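Local coordinates for protein glutathione S-transferase domain (Xanthobacter autotrophicus, PDB 4HZ2) that binds glutathione and probably acts as a transferase of the glutathione S-transferase family, at residues B[153-158]-B[193-198]; B[101-106]-B[175-180]; B[187-192]-B[219-224]; B[128-133]-B[145-150]. One frame throughout, in Å; residues are numbered along the deposited sequence. Where two conformers were deposited one is given.

Contact 1: residues B[153-158]-B[193-198]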
loop_
_atom_site.group_PDB
_atom_site.type_symbol
_atom_site.label_atom_id
_atom_site.label_comp_id
_atom_site.label_asym_id
_atom_site.label_seq_id
_atom_site.Cartn_x
_atom_site.Cartn_y
_atom_site.Cartn_z
ATOM N N ARG B 153 9.406 12.106 -7.837
ATOM C CA ARG B 153 8.484 11.624 -6.816
ATOM C C ARG B 153 9.227 10.862 -5.718
ATOM O O ARG B 153 8.833 10.906 -4.541
ATOM C CB ARG B 153 7.365 10.793 -7.448
ATOM C CG ARG B 153 6.458 11.630 -8.358
ATOM C CD ARG B 153 5.384 10.728 -8.946
ATOM N NE ARG B 153 4.407 11.471 -9.728
ATOM C CZ ARG B 153 3.400 12.166 -9.207
ATOM N NH1 ARG B 153 3.219 12.215 -7.887
ATOM N NH2 ARG B 153 2.568 12.814 -10.011
ATOM N N GLY B 154 10.312 10.174 -6.082
ATOM C CA GLY B 154 11.169 9.571 -5.059
ATOM C C GLY B 154 11.795 10.621 -4.147
ATOM O O GLY B 154 11.872 10.430 -2.913
ATOM N N ALA B 155 12.269 11.728 -4.738
ATOM C CA ALA B 155 12.811 12.817 -3.930
ATOM C C ALA B 155 11.739 13.363 -2.968
ATOM O O ALA B 155 12.024 13.622 -1.808
ATOM C CB ALA B 155 13.400 13.926 -4.813
ATOM N N ALA B 156 10.506 13.503 -3.441
ATOM C CA ALA B 156 9.411 13.948 -2.566
ATOM C C ALA B 156 9.188 12.975 -1.383
ATOM O O ALA B 156 8.898 13.398 -0.254
ATOM C CB ALA B 156 8.120 14.157 -3.358
ATOM N N ALA B 157 9.324 11.672 -1.641
ATOM C CA ALA B 157 9.097 10.667 -0.568
ATOM C C ALA B 157 10.242 10.789 0.440
ATOM O O ALA B 157 10.022 10.742 1.653
ATOM C CB ALA B 157 9.039 9.265 -1.145
ATOM N N LEU B 158 11.466 10.981 -0.063
ATOM C CA LEU B 158 12.610 11.161 0.827
ATOM C C LEU B 158 12.446 12.470 1.646
ATOM O O LEU B 158 12.821 12.523 2.829
ATOM C CB LEU B 158 13.957 11.106 0.070
ATOM C CG LEU B 158 14.307 9.739 -0.532
ATOM C CD1 LEU B 158 15.497 9.810 -1.485
ATOM C CD2 LEU B 158 14.574 8.721 0.580
ATOM N N ALA B 193 19.333 3.767 -7.040
ATOM C CA ALA B 193 18.231 4.444 -7.704
ATOM C C ALA B 193 18.653 5.871 -8.059
ATOM O O ALA B 193 17.817 6.696 -8.408
ATOM C CB ALA B 193 16.987 4.458 -6.812
ATOM N N ASP B 194 19.951 6.139 -7.948
ATOM C CA ASP B 194 20.541 7.441 -8.266
ATOM C C ASP B 194 20.091 8.540 -7.295
ATOM O O ASP B 194 19.965 9.726 -7.682
ATOM C CB ASP B 194 20.272 7.835 -9.723
ATOM C CG ASP B 194 21.333 7.297 -10.689
ATOM O OD1 ASP B 194 22.249 6.561 -10.267
ATOM O OD2 ASP B 194 21.251 7.625 -11.888
ATOM N N PHE B 195 19.874 8.155 -6.028
ATOM C CA PHE B 195 19.642 9.129 -4.964
ATOM C C PHE B 195 20.860 9.222 -4.053
ATOM O O PHE B 195 21.365 8.215 -3.558
ATOM C CB PHE B 195 18.391 8.789 -4.119
ATOM C CG PHE B 195 17.101 8.923 -4.874
ATOM C CD1 PHE B 195 16.508 10.170 -5.065
ATOM C CD2 PHE B 195 16.484 7.804 -5.405
ATOM C CE1 PHE B 195 15.317 10.283 -5.771
ATOM C CE2 PHE B 195 15.296 7.898 -6.091
ATOM C CZ PHE B 195 14.713 9.143 -6.292
ATOM N N ASP B 196 21.332 10.436 -3.826
ATOM C CA ASP B 196 22.469 10.638 -2.937
ATOM C C ASP B 196 21.968 11.009 -1.537
ATOM O O ASP B 196 21.500 12.115 -1.305
ATOM C CB ASP B 196 23.392 11.699 -3.528
ATOM C CG ASP B 196 24.504 12.105 -2.579
ATOM O OD1 ASP B 196 24.704 11.426 -1.551
ATOM O OD2 ASP B 196 25.177 13.114 -2.864
ATOM N N LEU B 197 22.031 10.071 -0.603
ATOM C CA LEU B 197 21.441 10.283 0.718
ATOM C C LEU B 197 22.123 11.369 1.529
ATOM O O LEU B 197 21.552 11.833 2.513
ATOM C CB LEU B 197 21.391 8.996 1.535
ATOM C CG LEU B 197 20.408 7.952 1.016
ATOM C CD1 LEU B 197 20.344 6.848 2.040
ATOM C CD2 LEU B 197 19.026 8.559 0.787
ATOM N N ALA B 198 23.320 11.790 1.109
ATOM C CA ALA B 198 23.983 12.917 1.754
ATOM C C ALA B 198 23.101 14.151 1.671
ATOM O O ALA B 198 23.208 15.050 2.512
ATOM C CB ALA B 198 25.357 13.185 1.132
#
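The Phe-195 ring slants against helix 144-165, and its CD1, CE1 and CZ meet Leu-158, Ala-155 and Gly-154 in turn. Leu-158 CD1 sits 3.7 Å from ring atom CD1. Further along the ring, CE1 lies 3.5 Å from the backbone Ala-155 N. CZ stands 3.8 Å from Gly-154 CA. The ring thereby anchors the loop after helix 178-187 to the helical C-terminal domain of the glutathione S-transferase fold.

Gly-154 leaves room for the ring, since a CB there would run into CZ. The ring of Phe-195 is carried into the helix by a chi1 of -68°, with CG anti to the carbonyl carbon. Its surroundings are completed by Ile-127 of helix 107-137 and by Trp-200. No hydrogen bond joins the two segments; the ring packs on side chains and on the helix backbone. An alanine in place of Phe-195 would probably open a gap beside Gly-154 and Ala-155 and leave Leu-158 CD1 without its main partner across the contact. Leu-197 adds a looser touch, with its CD2 4.4 Å from Leu-158 CD1. Leu-197 also packs on Leu-204 and Val-207 of helix 201-211.

The loop then closes in an Asx turn at Asp-196. Ala-198 N donates to Asp-196 OD1 at 3.0 Å and reaches it from above the carboxylate plane.

Contact 2: residues B[101-106]-B[175-180]; sequences WLPPPG and GPTIAD
Trp-101 and Ile-178 share the hydrogen bond that joins these segments. Ile-178 N donates to Trp-101 O at 2.9 Å, and the donor lies in the carbonyl plane. The N-H...O angle is 150°.

The apolar contacts lie around this bond. Trp-101 puts the six-membered part of its indole against the backbone at Thr-177, with CE3 3.5 Å from Thr-177 C, which lies at the ring edge near its plane. CZ3 of the same ring comes 3.8 Å from Pro-176 CB. Ile-178 CG2 packs on Trp-101 CB, while Ile-178 CD1 is 3.7 Å from Leu-102 CD1. Pro-103 CD rests on Thr-177 CG2. A serine in place of Trp-101 would probably strip Pro-176 CB of its partner from segment 101-106 and open a gap beside the Thr-177 backbone.

Segment 101-106 belongs to the linker between the thioredoxin-like domain and the helical domain. Ile-178 also touches Ile-40 and Leu-93 from the first of these domains and Val-112 from helix 107-137.

The remaining polar bonds form a capping box, a recurrent feature of this helix start in the glutathione S-transferase fold. Thr-177 is the N-cap. Its chi1 of 61° sets OG1 between the backbone N and the carbonyl carbon, where it accepts from Ala-179 N at 3.2 Å. In return Thr-177 N donates to Asp-180 OD2 at 2.9 Å, and OD2 accepts with its anti lone pair. Asp-180 OD1 is held separately by Trp-206 NE1 and Leu-171 N.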
loop_
_atom_site.group_PDB
_atom_site.type_symbol
_atom_site.label_atom_id
_atom_site.label_comp_id
_atom_site.label_asym_id
_atom_site.label_seq_id
_atom_site.Cartn_x
_atom_site.Cartn_y
_atom_site.Cartn_z
ATOM N N TRP B 101 8.615 -5.472 17.603
ATOM C CA TRP B 101 8.658 -4.819 16.267
ATOM C C TRP B 101 7.281 -4.272 15.842
ATOM O O TRP B 101 7.177 -3.546 14.832
ATOM C CB TRP B 101 9.176 -5.790 15.189
ATOM C CG TRP B 101 10.639 -6.005 15.338
ATOM C CD1 TRP B 101 11.283 -7.040 15.999
ATOM C CD2 TRP B 101 11.662 -5.124 14.880
ATOM N NE1 TRP B 101 12.642 -6.845 15.948
ATOM C CE2 TRP B 101 12.901 -5.673 15.276
ATOM C CE3 TRP B 101 11.645 -3.926 14.155
ATOM C CZ2 TRP B 101 14.115 -5.067 14.966
ATOM C CZ3 TRP B 101 12.852 -3.320 13.845
ATOM C CH2 TRP B 101 14.075 -3.899 14.243
ATOM N N LEU B 102 6.213 -4.661 16.561
ATOM C CA LEU B 102 4.874 -4.183 16.209
ATOM C C LEU B 102 4.097 -3.756 17.451
ATOM O O LEU B 102 3.738 -4.610 18.277
ATOM C CB LEU B 102 4.078 -5.249 15.463
ATOM C CG LEU B 102 2.725 -4.798 14.900
ATOM C CD1 LEU B 102 2.834 -3.630 13.895
ATOM C CD2 LEU B 102 2.002 -5.961 14.246
ATOM N N PRO B 103 3.840 -2.442 17.600
ATOM C CA PRO B 103 3.052 -2.007 18.750
ATOM C C PRO B 103 1.653 -2.617 18.713
ATOM O O PRO B 103 1.147 -2.944 17.637
ATOM C CB PRO B 103 2.944 -0.472 18.578
ATOM C CG PRO B 103 4.010 -0.116 17.621
ATOM C CD PRO B 103 4.300 -1.320 16.769
ATOM N N PRO B 104 0.988 -2.669 19.869
ATOM C CA PRO B 104 -0.390 -3.127 19.908
ATOM C C PRO B 104 -1.332 -2.079 19.315
ATOM O O PRO B 104 -0.940 -0.913 19.112
ATOM C CB PRO B 104 -0.663 -3.264 21.406
ATOM C CG PRO B 104 0.217 -2.208 22.033
ATOM C CD PRO B 104 1.460 -2.166 21.172
ATOM N N PRO B 105 -2.566 -2.480 19.011
ATOM C CA PRO B 105 -3.520 -1.507 18.469
ATOM C C PRO B 105 -3.576 -0.248 19.321
ATOM O O PRO B 105 -3.466 -0.303 20.559
ATOM C CB PRO B 105 -4.838 -2.286 18.469
ATOM C CG PRO B 105 -4.397 -3.707 18.238
ATOM C CD PRO B 105 -3.121 -3.846 19.041
ATOM N N GLY B 106 -3.717 0.884 18.639
ATOM C CA GLY B 106 -3.691 2.197 19.276
ATOM C C GLY B 106 -2.890 3.114 18.382
ATOM O O GLY B 106 -2.550 2.742 17.248
ATOM N N GLY B 175 11.224 3.862 19.552
ATOM C CA GLY B 175 12.081 2.750 19.169
ATOM C C GLY B 175 11.759 2.225 17.773
ATOM O O GLY B 175 10.764 2.627 17.170
ATOM N N PRO B 176 12.608 1.319 17.256
ATOM C CA PRO B 176 12.413 0.743 15.913
ATOM C C PRO B 176 11.172 -0.159 15.827
ATOM O O PRO B 176 10.831 -0.867 16.801
ATOM C CB PRO B 176 13.675 -0.117 15.704
ATOM C CG PRO B 176 14.209 -0.373 17.075
ATOM C CD PRO B 176 13.788 0.775 17.957
ATOM N N THR B 177 10.532 -0.152 14.660
ATOM C CA THR B 177 9.346 -0.972 14.416
ATOM C C THR B 177 9.414 -1.471 12.986
ATOM O O THR B 177 10.348 -1.116 12.237
ATOM C CB THR B 177 8.023 -0.175 14.592
ATOM O OG1 THR B 177 8.001 0.904 13.640
ATOM C CG2 THR B 177 7.852 0.365 16.038
ATOM N N ILE B 178 8.418 -2.261 12.561
ATOM C CA ILE B 178 8.375 -2.668 11.149
ATOM C C ILE B 178 8.196 -1.479 10.197
ATOM O O ILE B 178 8.443 -1.617 8.994
ATOM C CB ILE B 178 7.281 -3.717 10.864
ATOM C CG1 ILE B 178 5.893 -3.209 11.245
ATOM C CG2 ILE B 178 7.617 -5.024 11.576
ATOM C CD1 ILE B 178 4.762 -4.092 10.713
ATOM N N ALA B 179 7.757 -0.323 10.700
ATOM C CA ALA B 179 7.743 0.845 9.808
ATOM C C ALA B 179 9.173 1.169 9.355
ATOM O O ALA B 179 9.411 1.404 8.160
ATOM C CB ALA B 179 7.108 2.028 10.499
ATOM N N ASP B 180 10.138 1.161 10.291
ATOM C CA ASP B 180 11.529 1.398 9.893
ATOM C C ASP B 180 12.004 0.323 8.919
ATOM O O ASP B 180 12.673 0.615 7.934
ATOM C CB ASP B 180 12.477 1.506 11.090
ATOM C CG ASP B 180 12.005 2.520 12.102
ATOM O OD1 ASP B 180 12.207 3.758 11.905
ATOM O OD2 ASP B 180 11.348 2.114 13.076
#

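Contact 3: residues B[187-192]-B[219-224]; sequences THRAEE and IPPLDE
His-188 and Glu-192 each take a backbone N-H from segment 219-224. The two bonds tie the C-terminal tail to the loop after helix 178-187 in the helical domain. Ile-219 N donates to His-188 NE2 at 3.0 Å, nearly straight at 166° and in the imidazole plane. Leu-222 N donates to Glu-192 OE2 at 2.9 Å, on the syn side but 28° out of the carboxylate plane. The same oxygen takes Arg-189 NH2 at 2.8 Å from the opposite face of that plane.

Arg-189 links the two sites. Its CG lies 3.5 Å above the centre of the His-188 ring, and the bends at chi2 and chi3 then turn the guanidinium toward Glu-192 OE2. NH2 also reaches Pro-221, while NH1 forms a second salt bridge, to Glu-191 OE1. Water 1 accepts from Arg-189 NE and donates to Glu-192 OE1 and Pro-220 O, so it bridges the segments.

Farther out, His-188 is oriented by a hydrogen bond from ND1 to Phe-184 O and by stacking on the Phe-184 ring. Arg-131 NE makes a salt bridge to the other carboxylate oxygen, Glu-192 OE1. Water 2 donates to Glu-192 OE2 at 2.7 Å and accepts from Asp-223 N.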
loop_
_atom_site.group_PDB
_atom_site.type_symbol
_atom_site.label_atom_id
_atom_site.label_comp_id
_atom_site.label_asym_id
_atom_site.label_seq_id
_atom_site.Cartn_x
_atom_site.Cartn_y
_atom_site.Cartn_z
ATOM N N THR B 187 15.390 2.058 0.894
ATOM C CA THR B 187 16.090 3.331 1.142
ATOM C C THR B 187 17.567 3.078 1.383
ATOM O O THR B 187 18.415 3.902 0.970
ATOM C CB THR B 187 15.468 4.146 2.299
ATOM O OG1 THR B 187 14.070 4.336 2.041
ATOM C CG2 THR B 187 16.113 5.535 2.400
ATOM N N HIS B 188 17.915 1.972 2.042
ATOM C CA HIS B 188 19.351 1.727 2.324
ATOM C C HIS B 188 20.168 1.522 1.054
ATOM O O HIS B 188 21.382 1.692 1.062
ATOM C CB HIS B 188 19.605 0.623 3.373
ATOM C CG HIS B 188 19.599 -0.787 2.851
ATOM N ND1 HIS B 188 18.432 -1.461 2.523
ATOM C CD2 HIS B 188 20.610 -1.686 2.699
ATOM C CE1 HIS B 188 18.733 -2.709 2.175
ATOM N NE2 HIS B 188 20.048 -2.867 2.262
ATOM N N ARG B 189 19.483 1.203 -0.047
ATOM C CA ARG B 189 20.148 0.995 -1.319
ATOM C C ARG B 189 19.775 2.120 -2.304
ATOM O O ARG B 189 19.835 1.943 -3.519
ATOM C CB ARG B 189 19.784 -0.386 -1.892
ATOM C CG ARG B 189 20.150 -1.567 -0.974
ATOM C CD ARG B 189 21.605 -1.587 -0.541
ATOM N NE ARG B 189 22.471 -1.560 -1.711
ATOM C CZ ARG B 189 23.553 -0.790 -1.859
ATOM N NH1 ARG B 189 23.982 -0.003 -0.880
ATOM N NH2 ARG B 189 24.240 -0.833 -2.997
ATOM N N ALA B 190 19.410 3.284 -1.788
ATOM C CA ALA B 190 18.901 4.365 -2.637
ATOM C C ALA B 190 19.942 4.838 -3.664
ATOM O O ALA B 190 19.578 5.374 -4.724
ATOM C CB ALA B 190 18.441 5.524 -1.763
ATOM N N GLU B 191 21.231 4.660 -3.365
ATOM C CA GLU B 191 22.272 5.034 -4.326
ATOM C C GLU B 191 22.077 4.317 -5.670
ATOM O O GLU B 191 22.416 4.849 -6.730
ATOM C CB GLU B 191 23.670 4.768 -3.756
ATOM C CG GLU B 191 24.005 3.278 -3.651
ATOM C CD GLU B 191 25.269 2.993 -2.860
ATOM O OE1 GLU B 191 25.177 2.274 -1.838
ATOM O OE2 GLU B 191 26.349 3.483 -3.257
ATOM N N GLU B 192 21.545 3.100 -5.631
ATOM C CA GLU B 192 21.289 2.335 -6.865
ATOM C C GLU B 192 20.091 2.860 -7.659
ATOM O O GLU B 192 19.877 2.468 -8.819
ATOM C CB GLU B 192 21.167 0.814 -6.578
ATOM C CG GLU B 192 22.492 0.221 -6.134
ATOM C CD GLU B 192 22.394 -1.196 -5.617
ATOM O OE1 GLU B 192 21.300 -1.657 -5.275
ATOM O OE2 GLU B 192 23.443 -1.859 -5.531
ATOM N N ILE B 219 21.317 -5.563 2.008
ATOM C CA ILE B 219 21.373 -6.155 0.674
ATOM C C ILE B 219 22.719 -5.759 0.051
ATOM O O ILE B 219 23.044 -4.558 -0.067
ATOM C CB ILE B 219 20.195 -5.675 -0.228
ATOM C CG1 ILE B 219 18.849 -5.965 0.447
ATOM C CG2 ILE B 219 20.281 -6.327 -1.617
ATOM C CD1 ILE B 219 17.652 -5.368 -0.300
ATOM N N PRO B 220 23.522 -6.760 -0.356
ATOM C CA PRO B 220 24.790 -6.386 -1.020
ATOM C C PRO B 220 24.515 -5.625 -2.333
ATOM O O PRO B 220 23.405 -5.718 -2.888
ATOM C CB PRO B 220 25.463 -7.741 -1.286
ATOM C CG PRO B 220 24.771 -8.728 -0.349
ATOM C CD PRO B 220 23.348 -8.223 -0.271
ATOM N N PRO B 221 25.525 -4.894 -2.845
ATOM C CA PRO B 221 25.318 -4.169 -4.102
ATOM C C PRO B 221 24.870 -5.102 -5.230
ATOM O O PRO B 221 25.421 -6.202 -5.392
ATOM C CB PRO B 221 26.713 -3.578 -4.397
ATOM C CG PRO B 221 27.374 -3.493 -3.060
ATOM C CD PRO B 221 26.888 -4.706 -2.315
ATOM N N LEU B 222 23.900 -4.667 -6.021
ATOM C CA LEU B 222 23.376 -5.490 -7.120
ATOM C C LEU B 222 24.466 -5.959 -8.068
ATOM O O LEU B 222 24.425 -7.092 -8.548
ATOM C CB LEU B 222 22.307 -4.719 -7.897
ATOM C CG LEU B 222 20.969 -4.524 -7.175
ATOM C CD1 LEU B 222 19.976 -3.856 -8.112
ATOM C CD2 LEU B 222 20.451 -5.886 -6.695
ATOM N N ASP B 223 25.446 -5.096 -8.338
ATOM C CA ASP B 223 26.564 -5.458 -9.203
ATOM C C ASP B 223 27.314 -6.705 -8.744
ATOM O O ASP B 223 27.993 -7.342 -9.539
ATOM C CB ASP B 223 27.560 -4.305 -9.280
ATOM C CG ASP B 223 27.125 -3.225 -10.243
ATOM O OD1 ASP B 223 26.002 -3.332 -10.787
ATOM O OD2 ASP B 223 27.914 -2.283 -10.471
ATOM N N GLU B 224 27.192 -7.032 -7.459
ATOM C CA GLU B 224 27.965 -8.116 -6.843
ATOM C C GLU B 224 27.159 -9.376 -6.670
ATOM O O GLU B 224 27.727 -10.428 -6.366
ATOM C CB GLU B 224 28.476 -7.700 -5.468
ATOM C CG GLU B 224 29.406 -6.507 -5.521
ATOM C CD GLU B 224 30.621 -6.749 -6.412
ATOM O OE1 GLU B 224 30.960 -7.937 -6.703
ATOM O OE2 GLU B 224 31.258 -5.741 -6.800
HETATM O O HOH W 1 21.651 -3.685 -3.511
HETATM O O HOH W 2 25.268 -2.111 -7.560
#

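Contact 4: residues B[128-133]-B[145-150]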
loop_
_atom_site.group_PDB
_atom_site.type_symbol
_atom_site.label_atom_id
_atom_site.label_comp_id
_atom_site.label_asym_id
_atom_site.label_seq_id
_atom_site.Cartn_x
_atom_site.Cartn_y
_atom_site.Cartn_z
ATOM N N ALA B 128 12.137 1.837 -5.527
ATOM C CA ALA B 128 12.404 0.458 -5.899
ATOM C C ALA B 128 12.442 0.343 -7.420
ATOM O O ALA B 128 13.316 -0.320 -7.986
ATOM C CB ALA B 128 11.344 -0.447 -5.319
ATOM N N VAL B 129 11.490 0.987 -8.086
ATOM C CA VAL B 129 11.417 0.912 -9.540
ATOM C C VAL B 129 12.645 1.530 -10.229
ATOM O O VAL B 129 13.213 0.924 -11.145
ATOM C CB VAL B 129 10.099 1.508 -10.064
ATOM C CG1 VAL B 129 10.091 1.563 -11.594
ATOM C CG2 VAL B 129 8.926 0.686 -9.524
ATOM N N ALA B 130 13.071 2.718 -9.794
ATOM C CA ALA B 130 14.264 3.334 -10.386
ATOM C C ALA B 130 15.510 2.462 -10.178
ATOM O O ALA B 130 16.322 2.295 -11.089
ATOM C CB ALA B 130 14.504 4.736 -9.827
ATOM N N ARG B 131 15.662 1.904 -8.980
ATOM C CA ARG B 131 16.773 0.965 -8.718
ATOM C C ARG B 131 16.710 -0.257 -9.666
ATOM O O ARG B 131 17.730 -0.700 -10.215
ATOM C CB ARG B 131 16.804 0.527 -7.253
ATOM C CG ARG B 131 17.670 -0.713 -6.971
ATOM C CD ARG B 131 17.783 -0.851 -5.464
ATOM N NE ARG B 131 18.554 -1.981 -4.943
ATOM C CZ ARG B 131 18.057 -3.194 -4.731
ATOM N NH1 ARG B 131 16.793 -3.455 -5.092
ATOM N NH2 ARG B 131 18.820 -4.151 -4.175
ATOM N N TYR B 132 15.502 -0.781 -9.865
ATOM C CA TYR B 132 15.297 -1.907 -10.754
ATOM C C TYR B 132 15.691 -1.582 -12.202
ATOM O O TYR B 132 16.478 -2.290 -12.841
ATOM C CB TYR B 132 13.848 -2.362 -10.674
ATOM C CG TYR B 132 13.567 -3.596 -11.488
ATOM C CD1 TYR B 132 14.004 -4.845 -11.058
ATOM C CD2 TYR B 132 12.883 -3.517 -12.687
ATOM C CE1 TYR B 132 13.751 -5.980 -11.804
ATOM C CE2 TYR B 132 12.632 -4.643 -13.443
ATOM C CZ TYR B 132 13.066 -5.870 -12.994
ATOM O OH TYR B 132 12.811 -6.989 -13.743
ATOM N N LEU B 133 15.201 -0.443 -12.699
ATOM C CA LEU B 133 15.465 -0.069 -14.086
ATOM C C LEU B 133 16.924 0.321 -14.327
ATOM O O LEU B 133 17.480 -0.049 -15.351
ATOM C CB LEU B 133 14.534 1.052 -14.559
ATOM C CG LEU B 133 13.031 0.752 -14.496
ATOM C CD1 LEU B 133 12.225 1.997 -14.849
ATOM C CD2 LEU B 133 12.642 -0.423 -15.398
ATOM N N ALA B 145 11.101 8.908 -19.541
ATOM C CA ALA B 145 9.961 9.572 -18.914
ATOM C C ALA B 145 9.705 9.005 -17.525
ATOM O O ALA B 145 9.697 9.737 -16.532
ATOM C CB ALA B 145 8.715 9.433 -19.781
ATOM N N ARG B 146 9.487 7.696 -17.461
ATOM C CA ARG B 146 9.301 7.023 -16.186
ATOM C C ARG B 146 10.362 7.445 -15.168
ATOM O O ARG B 146 10.040 7.766 -14.023
ATOM C CB ARG B 146 9.311 5.501 -16.357
ATOM C CG ARG B 146 9.526 4.764 -15.053
ATOM C CD ARG B 146 8.686 3.510 -15.009
ATOM N NE ARG B 146 7.273 3.835 -14.915
ATOM C CZ ARG B 146 6.378 3.040 -14.342
ATOM N NH1 ARG B 146 6.784 1.904 -13.807
ATOM N NH2 ARG B 146 5.096 3.384 -14.285
ATOM N N LEU B 147 11.626 7.448 -15.580
ATOM C CA LEU B 147 12.710 7.734 -14.640
ATOM C C LEU B 147 12.751 9.183 -14.153
ATOM O O LEU B 147 13.143 9.432 -13.017
ATOM C CB LEU B 147 14.064 7.295 -15.204
ATOM C CG LEU B 147 14.311 5.786 -15.066
ATOM C CD1 LEU B 147 15.618 5.401 -15.745
ATOM C CD2 LEU B 147 14.266 5.276 -13.610
ATOM N N ALA B 148 12.346 10.141 -14.985
ATOM C CA ALA B 148 12.339 11.531 -14.536
ATOM C C ALA B 148 11.245 11.719 -13.491
ATOM O O ALA B 148 11.429 12.410 -12.480
ATOM C CB ALA B 148 12.119 12.472 -15.713
ATOM N N ASP B 149 10.100 11.092 -13.740
ATOM C CA ASP B 149 9.008 11.096 -12.793
ATOM C C ASP B 149 9.436 10.434 -11.485
ATOM O O ASP B 149 9.142 10.942 -10.397
ATOM C CB ASP B 149 7.820 10.349 -13.386
ATOM C CG ASP B 149 6.559 10.514 -12.558
ATOM O OD1 ASP B 149 6.076 11.663 -12.430
ATOM O OD2 ASP B 149 6.059 9.495 -12.028
ATOM N N CYS B 150 10.136 9.302 -11.596
ATOM C CA CYS B 150 10.670 8.608 -10.422
ATOM C C CYS B 150 11.596 9.477 -9.622
ATOM O O CYS B 150 11.547 9.480 -8.395
ATOM C CB CYS B 150 11.466 7.378 -10.824
ATOM S SG CYS B 150 10.435 5.924 -11.030
#
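Helices 128-133 and 145-150 run roughly antiparallel, their axes crossing at -138° and 9.8 Å apart, with Ala-130 and Leu-147 nearest in backbone, CA to CA. Ala-130 is small enough for Leu-147 to close in. Leu-147 CD2 lies 3.8 Å from both CA and CB of Ala-130. The same methyl also touches Leu-133 CD1, at 4.1 Å. One turn further along helix 145-150, Cys-150 CB meets Ala-130 CB.

On the exposed side, Arg-146 lies across two side chains of the other helix. Its CD is 3.9 Å from Leu-133 CD1, and its NH1 is 4.0 Å from Val-129 CG1. Val-129 presents that methyl through a chi1 of 174°, with CG1 anti to the backbone N. Arg-146 is poorly ordered and exposed, so this part of the contact is less certain. Val-129 CG1 also reaches the SG of Cys-150, at 4.4 Å.

No hydrogen bond crosses the interface. Here helices 107-137 and 144-165 pack as an antiparallel helical hairpin, part of the all-helical C-terminal domain of glutathione S-transferases.

How the contacts relate
Contact 2 opens first, in the linker at 101-106 that leads into helix 107-137. Contact 4 opens at 128-133 and closes at 145-150, a short loop within the longer one of contact 2. Contact 1 opens at 153-158, further along helix 144-165. Contact 2 closes next, at 175-180, so it crosses contact 1. Contact 3 opens at 187-192, before contact 1 closes at 193-198, and these two also cross. The last closure is contact 3, at 219-224. Contacts 1, 3 and 4 touch each other and unite two long helices, a loop and the C-terminal tail. Contact 2 stands apart and ties the interdomain linker to helix 178-187.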